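Local structure of periplasmic binding protein/LacI transcriptional regulator (Shewanella sp. ANA-3, 5OCP) at residues W117-D120 with K121-G124; A145-N148 with Q149-N153. The protein binds L-arabinofuranose, in its alpha and beta forms, as the periplasmic receptor component of an arabinose ABC transporter. One frame throughout, in Å; residues are numbered along the deposited sequence.

Contact 1: residues W117-D120 with K121-G124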
loop_
_atom_site.group_PDB
_atom_site.type_symbol
_atom_site.label_atom_id
_atom_site.label_comp_id
_atom_site.label_asym_id
_atom_site.label_seq_id
_atom_site.Cartn_x
_atom_site.Cartn_y
_atom_site.Cartn_z
ATOM N N TRP A 117 8.886 -12.080 11.139
ATOM C CA TRP A 117 9.342 -11.256 12.222
ATOM C C TRP A 117 8.503 -11.533 13.495
ATOM O O TRP A 117 9.037 -11.702 14.599
ATOM C CB TRP A 117 9.306 -9.745 11.879
ATOM C CG TRP A 117 9.834 -8.924 13.026
ATOM C CD1 TRP A 117 11.164 -8.559 13.251
ATOM C CD2 TRP A 117 9.089 -8.372 14.136
ATOM N NE1 TRP A 117 11.244 -7.861 14.458
ATOM C CE2 TRP A 117 10.010 -7.798 15.031
ATOM C CE3 TRP A 117 7.757 -8.415 14.499
ATOM C CZ2 TRP A 117 9.615 -7.162 16.191
ATOM C CZ3 TRP A 117 7.360 -7.824 15.706
ATOM C CH2 TRP A 117 8.296 -7.221 16.528
ATOM N N LEU A 118 7.182 -11.550 13.296
ATOM C CA LEU A 118 6.279 -11.816 14.410
ATOM C C LEU A 118 6.494 -13.222 15.011
ATOM O O LEU A 118 6.473 -13.378 16.246
ATOM C CB LEU A 118 4.826 -11.655 13.964
ATOM C CG LEU A 118 3.803 -11.810 15.075
ATOM C CD1 LEU A 118 3.918 -10.737 16.152
ATOM C CD2 LEU A 118 2.407 -11.857 14.456
ATOM N N MET A 119 6.705 -14.221 14.166
ATOM C CA MET A 119 6.993 -15.566 14.704
ATOM C C MET A 119 8.272 -15.585 15.489
ATOM O O MET A 119 8.357 -16.277 16.514
ATOM C CB MET A 119 6.996 -16.632 13.616
ATOM C CG MET A 119 5.687 -16.737 12.812
ATOM S SD MET A 119 4.376 -17.364 13.874
ATOM C CE MET A 119 3.556 -15.844 14.403
ATOM N N ASP A 120 9.280 -14.852 15.045
ATOM C CA ASP A 120 10.558 -14.808 15.745
ATOM C C ASP A 120 10.389 -14.119 17.093
ATOM O O ASP A 120 10.866 -14.614 18.117
ATOM C CB ASP A 120 11.619 -14.088 14.922
ATOM C CG ASP A 120 12.010 -14.793 13.669
ATOM O OD1 ASP A 120 11.710 -15.996 13.464
ATOM O OD2 ASP A 120 12.622 -14.070 12.803
ATOM N N LYS A 121 9.596 -13.048 17.128
ATOM C CA LYS A 121 9.367 -12.204 18.275
ATOM C C LYS A 121 8.647 -12.995 19.361
ATOM O O LYS A 121 8.929 -12.794 20.538
ATOM C CB LYS A 121 8.498 -11.013 17.883
ATOM C CG LYS A 121 8.139 -10.049 19.005
ATOM C CD LYS A 121 9.275 -9.330 19.665
ATOM C CE LYS A 121 8.763 -8.278 20.645
ATOM N NZ LYS A 121 9.961 -7.560 21.155
ATOM N N THR A 122 7.701 -13.837 18.947
ATOM C CA THR A 122 6.799 -14.519 19.861
ATOM C C THR A 122 7.174 -15.983 20.022
ATOM O O THR A 122 6.398 -16.739 20.638
ATOM C CB THR A 122 5.356 -14.406 19.331
ATOM O OG1 THR A 122 5.265 -15.088 18.074
ATOM C CG2 THR A 122 4.985 -13.012 19.158
ATOM N N GLN A 123 8.334 -16.398 19.473
ATOM C CA GLN A 123 8.724 -17.760 19.423
ATOM C C GLN A 123 7.610 -18.690 18.893
ATOM O O GLN A 123 7.430 -19.808 19.394
ATOM C CB GLN A 123 9.273 -18.183 20.823
ATOM C CG GLN A 123 10.419 -17.244 21.262
ATOM C CD GLN A 123 11.150 -17.582 22.561
ATOM O OE1 GLN A 123 12.379 -17.423 22.647
ATOM N NE2 GLN A 123 10.414 -17.920 23.588
ATOM N N GLY A 124 6.800 -18.245 17.909
ATOM C CA GLY A 124 5.823 -19.076 17.284
ATOM C C GLY A 124 4.540 -19.305 18.088
ATOM O O GLY A 124 3.738 -20.110 17.673
#
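A Schellman motif ends helix 107-121, with M119 and G124 joined across the turn: G124 N donates to M119 O at 2.9 Å, in the carbonyl plane and on a lone pair. Q123, at positive phi, is its C-prime residue; its N reaches D120 O only weakly, at 3.4 Å. One residue earlier, L118 O takes two donors from T122, its N at 3.0 Å and its OG1 at 2.8 Å, which come from opposite faces of the carbonyl plane. The hydroxyl gets there because OG1 stands between the backbone N and the carbonyl carbon (chi1 64°), and this leaves T122 CG2 to meet L118 CD1. The aliphatic part of K121 runs alongside the W117 indole: K121 CB makes a CH-pi contact 4.1 Å from the centroid of the six-membered ring, and K121 CG approaches W117 CH2 at 3.8 Å. Around this helix end, W117 leans on V220 of strand 218-221 and on V275 and T277 of strand 275-277, T122 touches L218, and L118 and M119 face helix 138-151.

Contact 2: residues A145-N148 with Q149-N153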
loop_
_atom_site.group_PDB
_atom_site.type_symbol
_atom_site.label_atom_id
_atom_site.label_comp_id
_atom_site.label_asym_id
_atom_site.label_seq_id
_atom_site.Cartn_x
_atom_site.Cartn_y
_atom_site.Cartn_z
ATOM N N ALA A 145 -1.931 -13.653 1.842
ATOM C CA ALA A 145 -1.382 -14.902 1.371
ATOM C C ALA A 145 0.026 -15.182 1.889
ATOM O O ALA A 145 0.340 -16.270 2.351
ATOM C CB ALA A 145 -1.374 -14.972 -0.143
ATOM N N GLY A 146 0.904 -14.188 1.829
ATOM C CA GLY A 146 2.227 -14.334 2.342
ATOM C C GLY A 146 2.329 -14.553 3.854
ATOM O O GLY A 146 3.090 -15.376 4.304
ATOM N N PHE A 147 1.599 -13.777 4.634
ATOM C CA PHE A 147 1.602 -13.921 6.104
ATOM C C PHE A 147 1.095 -15.348 6.467
ATOM O O PHE A 147 1.676 -16.014 7.334
ATOM C CB PHE A 147 0.733 -12.835 6.682
ATOM C CG PHE A 147 0.703 -12.741 8.178
ATOM C CD1 PHE A 147 -0.106 -13.554 8.970
ATOM C CD2 PHE A 147 1.499 -11.805 8.826
ATOM C CE1 PHE A 147 -0.101 -13.367 10.373
ATOM C CE2 PHE A 147 1.498 -11.644 10.153
ATOM C CZ PHE A 147 0.725 -12.426 10.939
ATOM N N ASN A 148 0.027 -15.735 5.783
ATOM C CA ASN A 148 -0.623 -17.038 6.049
ATOM C C ASN A 148 0.359 -18.167 5.757
ATOM O O ASN A 148 0.439 -19.137 6.509
ATOM C CB ASN A 148 -1.951 -17.136 5.301
ATOM C CG ASN A 148 -3.072 -16.276 5.945
ATOM O OD1 ASN A 148 -2.924 -15.815 7.044
ATOM N ND2 ASN A 148 -4.104 -15.954 5.219
ATOM N N GLN A 149 1.152 -18.032 4.698
ATOM C CA GLN A 149 2.060 -19.068 4.291
ATOM C C GLN A 149 3.139 -19.240 5.395
ATOM O O GLN A 149 3.510 -20.403 5.733
ATOM C CB GLN A 149 2.629 -18.702 2.915
ATOM C CG GLN A 149 3.626 -19.615 2.250
ATOM C CD GLN A 149 3.954 -19.064 0.857
ATOM O OE1 GLN A 149 3.600 -17.904 0.513
ATOM N NE2 GLN A 149 4.577 -19.891 0.040
ATOM N N VAL A 150 3.547 -18.150 6.070
ATOM C CA VAL A 150 4.589 -18.253 7.113
ATOM C C VAL A 150 4.018 -18.837 8.357
ATOM O O VAL A 150 4.630 -19.780 8.920
ATOM C CB VAL A 150 5.196 -16.902 7.461
ATOM C CG1 VAL A 150 6.039 -16.953 8.743
ATOM C CG2 VAL A 150 6.011 -16.484 6.272
ATOM N N ILE A 151 2.832 -18.374 8.753
ATOM C CA ILE A 151 2.303 -18.811 10.020
ATOM C C ILE A 151 1.763 -20.257 9.956
ATOM O O ILE A 151 1.639 -20.900 11.023
ATOM C CB ILE A 151 1.396 -17.782 10.676
ATOM C CG1 ILE A 151 0.065 -17.804 10.038
ATOM C CG2 ILE A 151 2.047 -16.391 10.832
ATOM C CD1 ILE A 151 -0.873 -18.448 11.011
ATOM N N ALA A 152 1.505 -20.770 8.746
ATOM C CA ALA A 152 1.121 -22.214 8.566
ATOM C C ALA A 152 2.189 -23.180 9.080
ATOM O O ALA A 152 1.838 -24.288 9.454
ATOM C CB ALA A 152 0.794 -22.520 7.123
ATOM N N ASN A 153 3.453 -22.743 9.140
ATOM C CA ASN A 153 4.596 -23.538 9.676
ATOM C C ASN A 153 4.680 -23.609 11.194
ATOM O O ASN A 153 5.571 -24.267 11.731
ATOM C CB ASN A 153 5.921 -22.927 9.213
ATOM C CG ASN A 153 6.010 -22.787 7.718
ATOM O OD1 ASN A 153 6.422 -21.737 7.180
ATOM N ND2 ASN A 153 5.620 -23.817 7.043
#
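F147 and I151, one helical turn apart, supply the apolar part of this contact. The methyl I151 CG2 approaches the F147 ring obliquely, nearest to CE1 at 3.7 Å, with F147 CD1 slightly farther off. With CG anti to the backbone N (chi1 -175°), the phenyl group is carried along the helix toward its C-terminal end, where that methyl lies. I151 CG1 occupies the position between backbone N and carbonyl carbon (chi1 78°), and both branches of I151 pack beside the carbonyl oxygen of F147. With an alanine here both branches would go, and F147 CE1 and M119 of helix 107-121 would probably each lose a packing partner.

This is the last part of helix 138-151 in the beta-alpha-beta unit of strands 126-132 and 157-164, within one lobe of a periplasmic binding protein fold. From it F147 stacks on W192 and touches I159, while V150 turns to R112 and Q116.

Backbone bonds supply the polar part. Q149 N donates to A145 O at 3.0 Å, I151 N to F147 O at 3.0 Å and A152 N to N148 O at 3.0 Å. The middle bond is the straightest of the three, 161° at the hydrogen, and lies in the carbonyl plane. Between them the pattern slackens: V150 N reaches G146 O only weakly, at 3.3 Å, and has a second weak bond to F147 O. Beyond these, N153 N turns back to V150 O at 3.2 Å. On the exposed flank Q149 extends its chain, with its CB against A145 O and its side chain about 3 Å, at the nearest atoms, from a bound glycerol that probably comes from the crystallisation liquor.

How the contacts relate
Contacts 1 and 2 illustrate how two neighbouring helices of one lobe can share a largely buried seam while their remaining faces differ. Each mixes buried and exposed residues, and they meet along mostly buried side chains, I151 being partly exposed: L118 CD2 packs on F147 CZ at 3.9 Å, M119 CE on I151 CG2 at 3.9 Å, and M119 CG lies near V150 CG1. Their polar chemistry diverges. In 117-124 a threonine hydroxyl joins the backbone bonds where the chain leaves its helix for strand 126-132; in 145-153 the bonds between the segments are all backbone to backbone. The aromatic groups differ too, W117 meeting a lysine chain and F147 an isoleucine methyl.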